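Local coordinates for protein monalysin (Pseudomonas entomophila, PDB 4MKQ) that forms pores in host cell membranes as a secreted aerolysin-like beta-barrel toxin that contributes to intestinal damage and lethality in Drosophila, at residues 15-20 with 74-79; 63-66 with 72-75. All coordinates share one frame; numbering follows the deposited sequence.

Contact 1: 15-20 with 74-79; sequences AIDGYL and YQVVLV
Val76 sends CG1 trans to its own backbone nitrogen (chi1 168°), and this spreads both of its methyls in front of Leu20. Leu20 answers with CG opposite its carbonyl carbon (chi1 -62°) and an extended outer torsion, which carries CD1 across the valine fork: Leu20 CD1 lies 3.9 Å from Val76 CG2 and 4.0 Å from Val76 CG1. The two side chains meet at about a right angle, methyl against methyl, and Leu20 CB also rests 4.1 Å from Val76 CG2. One turn earlier, Ile16 adds a looser touch, its CG2 standing 4.5 Å from Val76 CG1. Branched valine suits the strand, while the longer leucine bridges the gap between segment axes 9.5 Å apart at closest. Asp17, partly exposed, brings only OD1 to the border of this apolar patch, 4.2 Å from Val76 CG2. The contact is therefore held by dispersion and the exclusion of water. Helix 13-20 thus packs on one face of the long mixed sheet, segment 15-20 running at 139° to segment 74-79; Ile16 also touches Ala57 of strand 46-65, Val76 meets Leu21 just past the helix, and Val77 points away from the helix and touches Ala114 of strand 106-124.

Contact 2: 63-66 with 72-75; sequences ETIS and VIYQ
Ile73 packs against Ile65 and the aliphatic root of Glu63 across the two arms of a beta hairpin. Ile73 sets CG1 opposite its carbonyl carbon and continues extended, placing terminal CD1 beside strand 46-65, 4.1 Å from Ile65 CG2. On Ile65 the torsion is the less common one: CG1 sits between the backbone nitrogen and the carbonyl carbon (chi1 64°), and it is the short CG2 branch that meets the neighbour. The two isoleucines cross at about a right angle. The same Ile73 CD1 lies 4.2 Å from Glu63 CB, so the glutamate shares in the packing while its carboxylate leads away from the strand. The other face of the sheet carries Thr64 and Val72, a non-hydrogen-bonded antiparallel pair whose methyls, Thr64 CG2 and Val72 CG2, approach to 4.2 Å. Beta-branched residues suit such extended backbone; Thr64 lays its methyl against Val72, while its hydroxyl suits an exposed position.

Between the two faces runs a nearly straight backbone bond, Ile73 N to Glu63 O at 3.1 Å, with an N-H...O angle of 175° and the donor lying 29° out of the carbonyl plane. Strand 106-124 flanks the hairpin on the far side of strand 71-84, where Ile73 touches Ile122 and Arg120. A neighbouring subunit also packs here, its Ile122 against Glu63 and Ile73 and its Phe71 against Ile65. Chemically, then, a backbone hydrogen bond ties the arms together, with apolar side-chain contacts on both faces of the sheet. The isoleucine side serves both the hairpin and the subunit interface, which is consistent with large hydrophobic groups standing beside an exposed glutamate.

Strand 71-84 takes part in both contacts, but it is approached differently in each. In contact 1, centred about 11 Å from the centre of the chain, a helix lies over the face of the sheet in the buried interior, joined wholly by side chains. Contact 2, centred about 22 Å from the chain's centre, is only partly buried and works within the sheet: adjacent strands share a backbone hydrogen bond, with methyl packing as a supplement. Strand 46-65 links the two regions, since it forms the other hairpin arm in contact 2 and supplies Ala57 beside Ile16 of contact 1. Both belong to the aerolysin-like fold of a construct lacking the membrane-spanning region, so neither is part of that region.

Contact 1: 15-20 with 74-79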
ATOM      1  N   ALA A  15      14.532 -18.660  -3.678  1.00 22.88           N
ATOM      2  CA  ALA A  15      14.189 -20.065  -3.938  1.00 22.46           C
ATOM      3  C   ALA A  15      12.720 -20.321  -3.618  1.00 26.15           C
ATOM      4  O   ALA A  15      12.046 -21.008  -4.379  1.00 25.82           O
ATOM      5  CB  ALA A  15      15.082 -20.998  -3.136  1.00 23.10           C
ATOM      6  N   ILE A  16      12.223 -19.729  -2.511  1.00 23.40           N
ATOM      7  CA  ILE A  16      10.831 -19.811  -2.059  1.00 23.54           C
ATOM      8  C   ILE A  16       9.928 -19.123  -3.093  1.00 28.83           C
ATOM      9  O   ILE A  16       8.968 -19.739  -3.560  1.00 28.91           O
ATOM     10  CB  ILE A  16      10.675 -19.215  -0.629  1.00 26.47           C
ATOM     11  CG1 ILE A  16      11.447 -20.054   0.423  1.00 26.61           C
ATOM     12  CG2 ILE A  16       9.198 -19.053  -0.239  1.00 26.64           C
ATOM     13  CD1 ILE A  16      11.994 -19.261   1.570  1.00 34.80           C
ATOM     14  N   ASP A  17      10.260 -17.867  -3.474  1.00 25.91           N
ATOM     15  CA  ASP A  17       9.523 -17.083  -4.471  1.00 26.20           C
ATOM     16  C   ASP A  17       9.585 -17.745  -5.842  1.00 29.62           C
ATOM     17  O   ASP A  17       8.552 -17.872  -6.495  1.00 29.57           O
ATOM     18  CB  ASP A  17      10.044 -15.632  -4.548  1.00 28.65           C
ATOM     19  CG  ASP A  17       9.922 -14.820  -3.267  1.00 43.27           C
ATOM     20  OD1 ASP A  17       9.108 -15.201  -2.389  1.00 44.28           O
ATOM     21  OD2 ASP A  17      10.618 -13.789  -3.151  1.00 50.85           O
ATOM     22  N   GLY A  18      10.779 -18.189  -6.240  1.00 25.65           N
ATOM     23  CA  GLY A  18      11.027 -18.860  -7.514  1.00 25.33           C
ATOM     24  C   GLY A  18      10.197 -20.110  -7.725  1.00 29.28           C
ATOM     25  O   GLY A  18       9.687 -20.337  -8.827  1.00 29.36           O
ATOM     26  N   TYR A  19      10.033 -20.915  -6.659  1.00 25.28           N
ATOM     27  CA  TYR A  19       9.248 -22.143  -6.696  1.00 25.02           C
ATOM     28  C   TYR A  19       7.740 -21.863  -6.741  1.00 29.12           C
ATOM     29  O   TYR A  19       7.039 -22.455  -7.564  1.00 28.74           O
ATOM     30  CB  TYR A  19       9.612 -23.074  -5.514  1.00 26.08           C
ATOM     31  CG  TYR A  19       8.706 -24.283  -5.391  1.00 27.50           C
ATOM     32  CD1 TYR A  19       8.810 -25.350  -6.277  1.00 29.31           C
ATOM     33  CD2 TYR A  19       7.719 -24.341  -4.410  1.00 28.30           C
ATOM     34  CE1 TYR A  19       7.952 -26.446  -6.193  1.00 29.89           C
ATOM     35  CE2 TYR A  19       6.851 -25.428  -4.321  1.00 29.23           C
ATOM     36  CZ  TYR A  19       6.968 -26.477  -5.219  1.00 36.57           C
ATOM     37  OH  TYR A  19       6.123 -27.555  -5.137  1.00 38.12           O
ATOM     38  N   LEU A  20       7.245 -20.991  -5.842  1.00 25.92           N
ATOM     39  CA  LEU A  20       5.824 -20.664  -5.713  1.00 25.73           C
ATOM     40  C   LEU A  20       5.281 -19.777  -6.822  1.00 31.54           C
ATOM     41  O   LEU A  20       4.296 -20.151  -7.462  1.00 30.79           O
ATOM     42  CB  LEU A  20       5.509 -20.053  -4.331  1.00 25.47           C
ATOM     43  CG  LEU A  20       5.761 -20.929  -3.098  1.00 29.49           C
ATOM     44  CD1 LEU A  20       5.522 -20.153  -1.832  1.00 29.45           C
ATOM     45  CD2 LEU A  20       4.896 -22.174  -3.107  1.00 31.06           C
ATOM     46  N   TYR A  74      -1.276 -13.767  -7.848  1.00 34.66           N
ATOM     47  CA  TYR A  74      -0.867 -14.465  -6.630  1.00 33.19           C
ATOM     48  C   TYR A  74       0.214 -13.707  -5.877  1.00 34.85           C
ATOM     49  O   TYR A  74       0.977 -12.957  -6.481  1.00 33.40           O
ATOM     50  CB  TYR A  74      -0.359 -15.876  -6.954  1.00 33.95           C
ATOM     51  CG  TYR A  74      -1.432 -16.836  -7.407  1.00 34.89           C
ATOM     52  CD1 TYR A  74      -2.270 -17.457  -6.488  1.00 36.80           C
ATOM     53  CD2 TYR A  74      -1.564 -17.181  -8.748  1.00 35.32           C
ATOM     54  CE1 TYR A  74      -3.225 -18.387  -6.894  1.00 37.48           C
ATOM     55  CE2 TYR A  74      -2.523 -18.102  -9.167  1.00 36.01           C
ATOM     56  CZ  TYR A  74      -3.358 -18.694  -8.237  1.00 43.03           C
ATOM     57  OH  TYR A  74      -4.317 -19.587  -8.645  1.00 44.51           O
ATOM     58  N   GLN A  75       0.289 -13.944  -4.564  1.00 31.24           N
ATOM     59  CA  GLN A  75       1.236 -13.359  -3.607  1.00 30.49           C
ATOM     60  C   GLN A  75       1.749 -14.493  -2.724  1.00 32.38           C
ATOM     61  O   GLN A  75       1.072 -15.517  -2.613  1.00 31.78           O
ATOM     62  CB  GLN A  75       0.473 -12.380  -2.705  1.00 31.89           C
ATOM     63  CG  GLN A  75       1.116 -11.022  -2.513  1.00 45.33           C
ATOM     64  CD  GLN A  75       0.114  -9.995  -2.035  1.00 60.72           C
ATOM     65  OE1 GLN A  75      -0.954 -10.317  -1.489  1.00 52.27           O
ATOM     66  NE2 GLN A  75       0.449  -8.726  -2.215  1.00 54.89           N
ATOM     67  N   VAL A  76       2.894 -14.300  -2.050  1.00 27.40           N
ATOM     68  CA  VAL A  76       3.442 -15.303  -1.131  1.00 26.27           C
ATOM     69  C   VAL A  76       3.185 -14.892   0.317  1.00 28.36           C
ATOM     70  O   VAL A  76       3.505 -13.768   0.709  1.00 27.62           O
ATOM     71  CB  VAL A  76       4.946 -15.623  -1.397  1.00 30.06           C
ATOM     72  CG1 VAL A  76       5.568 -16.439  -0.262  1.00 29.69           C
ATOM     73  CG2 VAL A  76       5.124 -16.349  -2.721  1.00 29.92           C
ATOM     74  N   VAL A  77       2.613 -15.809   1.104  1.00 24.35           N
ATOM     75  CA  VAL A  77       2.406 -15.617   2.537  1.00 23.57           C
ATOM     76  C   VAL A  77       3.478 -16.463   3.227  1.00 26.88           C
ATOM     77  O   VAL A  77       3.516 -17.680   3.037  1.00 26.78           O
ATOM     78  CB  VAL A  77       0.981 -15.974   3.022  1.00 27.12           C
ATOM     79  CG1 VAL A  77       0.821 -15.666   4.504  1.00 26.91           C
ATOM     80  CG2 VAL A  77      -0.073 -15.232   2.224  1.00 26.81           C
ATOM     81  N   LEU A  78       4.382 -15.809   3.965  1.00 22.96           N
ATOM     82  CA  LEU A  78       5.456 -16.473   4.692  1.00 22.54           C
ATOM     83  C   LEU A  78       4.998 -16.759   6.116  1.00 24.88           C
ATOM     84  O   LEU A  78       4.618 -15.845   6.849  1.00 24.48           O
ATOM     85  CB  LEU A  78       6.745 -15.633   4.649  1.00 22.93           C
ATOM     86  CG  LEU A  78       8.054 -16.280   5.144  1.00 28.06           C
ATOM     87  CD1 LEU A  78       8.342 -17.612   4.446  1.00 28.22           C
ATOM     88  CD2 LEU A  78       9.224 -15.343   4.928  1.00 29.90           C
ATOM     89  N   VAL A  79       4.975 -18.047   6.475  1.00 20.35           N
ATOM     90  CA  VAL A  79       4.522 -18.533   7.778  1.00 19.43           C
ATOM     91  C   VAL A  79       5.712 -18.748   8.712  1.00 22.39           C
ATOM     92  O   VAL A  79       6.652 -19.479   8.379  1.00 21.38           O
ATOM     93  CB  VAL A  79       3.629 -19.800   7.651  1.00 23.15           C
ATOM     94  CG1 VAL A  79       3.019 -20.191   8.992  1.00 22.97           C
ATOM     95  CG2 VAL A  79       2.533 -19.602   6.609  1.00 22.91           C
TER

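Contact 2: 63-66 with 72-75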
ATOM      1  N   GLU A  63      -6.144 -10.757  -6.561  1.00 66.15           N
ATOM      2  CA  GLU A  63      -7.222 -10.248  -7.404  1.00 67.42           C
ATOM      3  C   GLU A  63      -7.414 -11.166  -8.624  1.00 74.21           C
ATOM      4  O   GLU A  63      -6.606 -12.070  -8.861  1.00 73.33           O
ATOM      5  CB  GLU A  63      -6.818  -8.842  -7.897  1.00 68.84           C
ATOM      6  CG  GLU A  63      -7.934  -7.817  -7.920  1.00 79.50           C
ATOM      7  CD  GLU A  63      -7.509  -6.489  -8.516  1.00 98.97           C
ATOM      8  OE1 GLU A  63      -6.649  -5.812  -7.909  1.00 91.29           O
ATOM      9  OE2 GLU A  63      -8.029  -6.130  -9.598  1.00 92.45           O
ATOM     10  N   THR A  64      -8.486 -10.913  -9.393  1.00 73.50           N
ATOM     11  CA  THR A  64      -8.828 -11.598 -10.641  1.00 74.45           C
ATOM     12  C   THR A  64      -9.216 -10.479 -11.619  1.00 80.85           C
ATOM     13  O   THR A  64     -10.210  -9.789 -11.383  1.00 80.83           O
ATOM     14  CB  THR A  64      -9.926 -12.660 -10.413  1.00 82.33           C
ATOM     15  OG1 THR A  64      -9.561 -13.503  -9.317  1.00 82.03           O
ATOM     16  CG2 THR A  64     -10.181 -13.513 -11.647  1.00 80.31           C
ATOM     17  N   ILE A  65      -8.397 -10.252 -12.665  1.00 78.92           N
ATOM     18  CA  ILE A  65      -8.644  -9.154 -13.608  1.00 79.54           C
ATOM     19  C   ILE A  65      -9.424  -9.606 -14.862  1.00 84.72           C
ATOM     20  O   ILE A  65      -9.281 -10.739 -15.326  1.00 83.99           O
ATOM     21  CB  ILE A  65      -7.368  -8.339 -13.966  1.00 82.77           C
ATOM     22  CG1 ILE A  65      -6.312  -9.170 -14.712  1.00 83.25           C
ATOM     23  CG2 ILE A  65      -6.773  -7.658 -12.736  1.00 83.58           C
ATOM     24  CD1 ILE A  65      -6.131  -8.754 -16.140  1.00 90.98           C
ATOM     25  N   SER A  66     -10.250  -8.678 -15.389  1.00 82.66           N
ATOM     26  CA  SER A  66     -11.133  -8.845 -16.546  1.00 82.95           C
ATOM     27  C   SER A  66     -10.433  -8.741 -17.907  1.00 87.22           C
ATOM     28  O   SER A  66      -9.458  -8.001 -18.061  1.00 86.86           O
ATOM     29  CB  SER A  66     -12.291  -7.853 -16.477  1.00 86.79           C
ATOM     30  OG  SER A  66     -11.826  -6.512 -16.459  1.00 95.44           O
ATOM     31  N   VAL A  72      -5.302 -14.231 -13.067  1.00 50.35           N
ATOM     32  CA  VAL A  72      -5.259 -14.398 -11.622  1.00 48.15           C
ATOM     33  C   VAL A  72      -3.898 -13.943 -11.068  1.00 47.56           C
ATOM     34  O   VAL A  72      -2.862 -14.406 -11.543  1.00 46.74           O
ATOM     35  CB  VAL A  72      -5.584 -15.861 -11.237  1.00 51.80           C
ATOM     36  CG1 VAL A  72      -5.452 -16.059  -9.750  1.00 51.51           C
ATOM     37  CG2 VAL A  72      -6.975 -16.279 -11.708  1.00 51.59           C
ATOM     38  N   ILE A  73      -3.915 -13.053 -10.053  1.00 41.08           N
ATOM     39  CA  ILE A  73      -2.715 -12.528  -9.394  1.00 39.30           C
ATOM     40  C   ILE A  73      -2.496 -13.238  -8.052  1.00 40.05           C
ATOM     41  O   ILE A  73      -3.414 -13.312  -7.231  1.00 39.11           O
ATOM     42  CB  ILE A  73      -2.732 -10.973  -9.260  1.00 42.15           C
ATOM     43  CG1 ILE A  73      -3.053 -10.294 -10.618  1.00 42.58           C
ATOM     44  CG2 ILE A  73      -1.406 -10.446  -8.679  1.00 42.37           C
ATOM     45  CD1 ILE A  73      -3.540  -8.826 -10.548  1.00 48.70           C
ATOM     46  N   TYR A  74      -1.276 -13.767  -7.848  1.00 34.66           N
ATOM     47  CA  TYR A  74      -0.867 -14.465  -6.630  1.00 33.19           C
ATOM     48  C   TYR A  74       0.214 -13.707  -5.877  1.00 34.85           C
ATOM     49  O   TYR A  74       0.977 -12.957  -6.481  1.00 33.40           O
ATOM     50  CB  TYR A  74      -0.359 -15.876  -6.954  1.00 33.95           C
ATOM     51  CG  TYR A  74      -1.432 -16.836  -7.407  1.00 34.89           C
ATOM     52  CD1 TYR A  74      -2.270 -17.457  -6.488  1.00 36.80           C
ATOM     53  CD2 TYR A  74      -1.564 -17.181  -8.748  1.00 35.32           C
ATOM     54  CE1 TYR A  74      -3.225 -18.387  -6.894  1.00 37.48           C
ATOM     55  CE2 TYR A  74      -2.523 -18.102  -9.167  1.00 36.01           C
ATOM     56  CZ  TYR A  74      -3.358 -18.694  -8.237  1.00 43.03           C
ATOM     57  OH  TYR A  74      -4.317 -19.587  -8.645  1.00 44.51           O
ATOM     58  N   GLN A  75       0.289 -13.944  -4.564  1.00 31.24           N
ATOM     59  CA  GLN A  75       1.236 -13.359  -3.607  1.00 30.49           C
ATOM     60  C   GLN A  75       1.749 -14.493  -2.724  1.00 32.38           C
ATOM     61  O   GLN A  75       1.072 -15.517  -2.613  1.00 31.78           O
ATOM     62  CB  GLN A  75       0.473 -12.380  -2.705  1.00 31.89           C
ATOM     63  CG  GLN A  75       1.116 -11.022  -2.513  1.00 45.33           C
ATOM     64  CD  GLN A  75       0.114  -9.995  -2.035  1.00 60.72           C
ATOM     65  OE1 GLN A  75      -0.954 -10.317  -1.489  1.00 52.27           O
ATOM     66  NE2 GLN A  75       0.449  -8.726  -2.215  1.00 54.89           N
TER